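PDB 3LD1: replicase polyprotein 1a from Avian infectious bronchitis virus, which is processed into the viral non-structural proteins, including nsp2, whose fragment nsp2a is of uncertain role in infection. Local coordinates for residues A[214-218]-A[219-223]. The protein carries 3 engineered substitutions. Numbering follows the deposited sequence.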
ATOM      1  N   VAL A 214       1.283   0.567  -9.008  1.00 50.43           N
ATOM      2  CA  VAL A 214       1.080   1.917  -9.523  1.00 50.18           C
ATOM      3  C   VAL A 214       0.160   1.955 -10.771  1.00 50.13           C
ATOM      4  O   VAL A 214       0.315   1.157 -11.700  1.00 50.76           O
ATOM      5  CB  VAL A 214       2.450   2.507  -9.822  1.00 50.64           C
ATOM      6  CG1 VAL A 214       2.352   3.778 -10.607  1.00 49.40           C
ATOM      7  CG2 VAL A 214       3.184   2.794  -8.475  1.00 51.43           C
ATOM      8  N   VAL A 215      -0.816   2.849 -10.789  1.00 48.66           N
ATOM      9  CA  VAL A 215      -1.673   2.995 -11.979  1.00 47.82           C
ATOM     10  C   VAL A 215      -1.807   4.457 -12.319  1.00 47.45           C
ATOM     11  O   VAL A 215      -1.325   5.293 -11.528  1.00 48.12           O
ATOM     12  CB  VAL A 215      -3.124   2.450 -11.775  1.00 47.46           C
ATOM     13  CG1 VAL A 215      -3.107   0.925 -11.529  1.00 45.33           C
ATOM     14  CG2 VAL A 215      -3.818   3.245 -10.679  1.00 45.00           C
ATOM     15  N   VAL A 216      -2.480   4.792 -13.440  1.00 45.90           N
ATOM     16  CA  VAL A 216      -2.812   6.199 -13.645  1.00 44.33           C
ATOM     17  C   VAL A 216      -4.282   6.437 -13.624  1.00 45.39           C
ATOM     18  O   VAL A 216      -5.013   5.793 -14.362  1.00 45.50           O
ATOM     19  CB  VAL A 216      -2.288   6.717 -14.925  1.00 44.13           C
ATOM     20  CG1 VAL A 216      -2.773   8.152 -15.111  1.00 42.96           C
ATOM     21  CG2 VAL A 216      -0.764   6.644 -14.933  1.00 41.27           C
ATOM     22  N   MET A 217      -4.704   7.353 -12.779  1.00 45.47           N
ATOM     23  CA  MET A 217      -6.045   7.758 -12.723  1.00 49.29           C
ATOM     24  C   MET A 217      -6.177   9.289 -12.678  1.00 49.90           C
ATOM     25  O   MET A 217      -5.536   9.996 -11.847  1.00 49.56           O
ATOM     26  CB  MET A 217      -6.657   7.211 -11.459  1.00 49.56           C
ATOM     27  CG  MET A 217      -6.577   5.689 -11.304  1.00 52.89           C
ATOM     28  SD  MET A 217      -7.252   5.012  -9.712  1.00 56.52           S
ATOM     29  CE  MET A 217      -9.052   4.932  -9.950  1.00 54.13           C
ATOM     30  N   GLU A 218      -7.044   9.796 -13.548  1.00 50.81           N
ATOM     31  CA  GLU A 218      -7.335  11.211 -13.606  1.00 51.63           C
ATOM     32  C   GLU A 218      -6.042  12.016 -13.762  1.00 51.89           C
ATOM     33  O   GLU A 218      -5.857  13.089 -13.136  1.00 51.90           O
ATOM     34  CB  GLU A 218      -8.185  11.626 -12.401  1.00 52.08           C
ATOM     35  CG  GLU A 218      -9.630  11.078 -12.472  1.00 54.23           C
ATOM     36  CD  GLU A 218     -10.281  11.378 -13.833  1.00 64.01           C
ATOM     37  OE1 GLU A 218     -10.267  12.575 -14.215  1.00 67.35           O
ATOM     38  OE2 GLU A 218     -10.752  10.432 -14.554  1.00 67.31           O
ATOM     39  N   ARG A 219      -5.160  11.469 -14.609  1.00 50.42           N
ATOM     40  CA  ARG A 219      -3.850  12.044 -14.921  1.00 49.77           C
ATOM     41  C   ARG A 219      -2.931  12.188 -13.734  1.00 49.70           C
ATOM     42  O   ARG A 219      -2.047  13.057 -13.750  1.00 50.76           O
ATOM     43  CB  ARG A 219      -3.947  13.399 -15.585  1.00 48.74           C
ATOM     44  CG  ARG A 219      -4.864  13.462 -16.779  1.00 51.49           C
ATOM     45  CD  ARG A 219      -5.336  14.918 -17.065  1.00 52.72           C
ATOM     46  NE  ARG A 219      -6.270  14.864 -18.176  1.00 52.05           N
ATOM     47  CZ  ARG A 219      -7.616  14.854 -18.098  1.00 54.81           C
ATOM     48  NH1 ARG A 219      -8.281  14.966 -16.909  1.00 47.17           N
ATOM     49  NH2 ARG A 219      -8.316  14.738 -19.256  1.00 49.75           N
ATOM     50  N   THR A 220      -3.090  11.348 -12.718  1.00 48.41           N
ATOM     51  CA  THR A 220      -2.072  11.223 -11.681  1.00 46.90           C
ATOM     52  C   THR A 220      -1.663   9.796 -11.621  1.00 45.95           C
ATOM     53  O   THR A 220      -2.482   8.891 -11.913  1.00 44.68           O
ATOM     54  CB  THR A 220      -2.601  11.487 -10.231  1.00 47.58           C
ATOM     55  OG1 THR A 220      -3.799  12.255 -10.234  1.00 49.59           O
ATOM     56  CG2 THR A 220      -1.604  12.162  -9.454  1.00 44.79           C
ATOM     57  N   LEU A 221      -0.407   9.602 -11.195  1.00 44.42           N
ATOM     58  CA  LEU A 221       0.037   8.343 -10.662  1.00 43.67           C
ATOM     59  C   LEU A 221      -0.723   8.160  -9.338  1.00 43.90           C
ATOM     60  O   LEU A 221      -1.014   9.125  -8.664  1.00 43.23           O
ATOM     61  CB  LEU A 221       1.528   8.432 -10.403  1.00 43.28           C
ATOM     62  CG  LEU A 221       2.460   8.358 -11.633  1.00 42.19           C
ATOM     63  CD1 LEU A 221       3.911   8.766 -11.342  1.00 34.29           C
ATOM     64  CD2 LEU A 221       2.473   6.957 -12.182  1.00 41.96           C
ATOM     65  N   VAL A 222      -1.147   6.941  -9.027  1.00 44.82           N
ATOM     66  CA  VAL A 222      -1.672   6.617  -7.715  1.00 44.60           C
ATOM     67  C   VAL A 222      -1.173   5.229  -7.315  1.00 45.05           C
ATOM     68  O   VAL A 222      -0.980   4.400  -8.137  1.00 44.85           O
ATOM     69  CB  VAL A 222      -3.219   6.761  -7.584  1.00 45.36           C
ATOM     70  CG1 VAL A 222      -3.809   7.660  -8.682  1.00 44.10           C
ATOM     71  CG2 VAL A 222      -3.940   5.389  -7.456  1.00 43.20           C
ATOM     72  N   VAL A 223      -0.837   5.049  -6.047  1.00 46.20           N
ATOM     73  CA  VAL A 223      -0.453   3.746  -5.550  1.00 47.12           C
ATOM     74  C   VAL A 223      -1.748   3.165  -5.043  1.00 47.07           C
ATOM     75  O   VAL A 223      -2.319   3.671  -4.057  1.00 45.67           O
ATOM     76  CB  VAL A 223       0.548   3.900  -4.404  1.00 47.68           C
ATOM     77  CG1 VAL A 223       0.614   2.643  -3.569  1.00 49.94           C
ATOM     78  CG2 VAL A 223       1.900   4.172  -4.946  1.00 47.03           C
TER
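The carboxylate of E218 and the guanidinium of R219 are turned 84° against each other, and OE1 of E218 lies 4.1 Å from NH1 of R219, well out of the guanidinium plane. No N-H points at the oxygen; the pair is too far apart and too badly turned for a salt bridge, and the opposite charges probably attract only weakly. A nearly straight R219 chain carries the guanidinium outward, where NE donates to the carbonyl oxygen of G251; the bend of E218 at chi2 brings its acid back beside that group. These two residues form the middle of a type I' turn from M217 to T220, both with positive phi, and the whole is a tight two-residue beta hairpin. T220 N on M217 O closes the turn, the donor standing 60° out of the carbonyl plane, and M217 N on T220 O, at 2.8 Å, completes the pair. OG1 of T220 adds a weak bond to the same M217 oxygen. V215, M217, T220 and V222 point to one face of the two-stranded sheet. V215 and V222 exchange two backbone bonds, and their CG2 methyls meet at 3.9 Å; SD of M217 lies 4.0 Å from V222 CG2, while CG1 of V222 touches M217 CB. V214, V216, L221 and V223 share the other face. There chi1 of V214 (169°) sets CG1 opposite its backbone nitrogen and against L221 CD2, 3.5 Å away; the same CD2 meets V216 CG2 more loosely. Helix 232-243 packs against T220 and L221 through F242, whereas A161 and L162 of helix 140-162 touch V214.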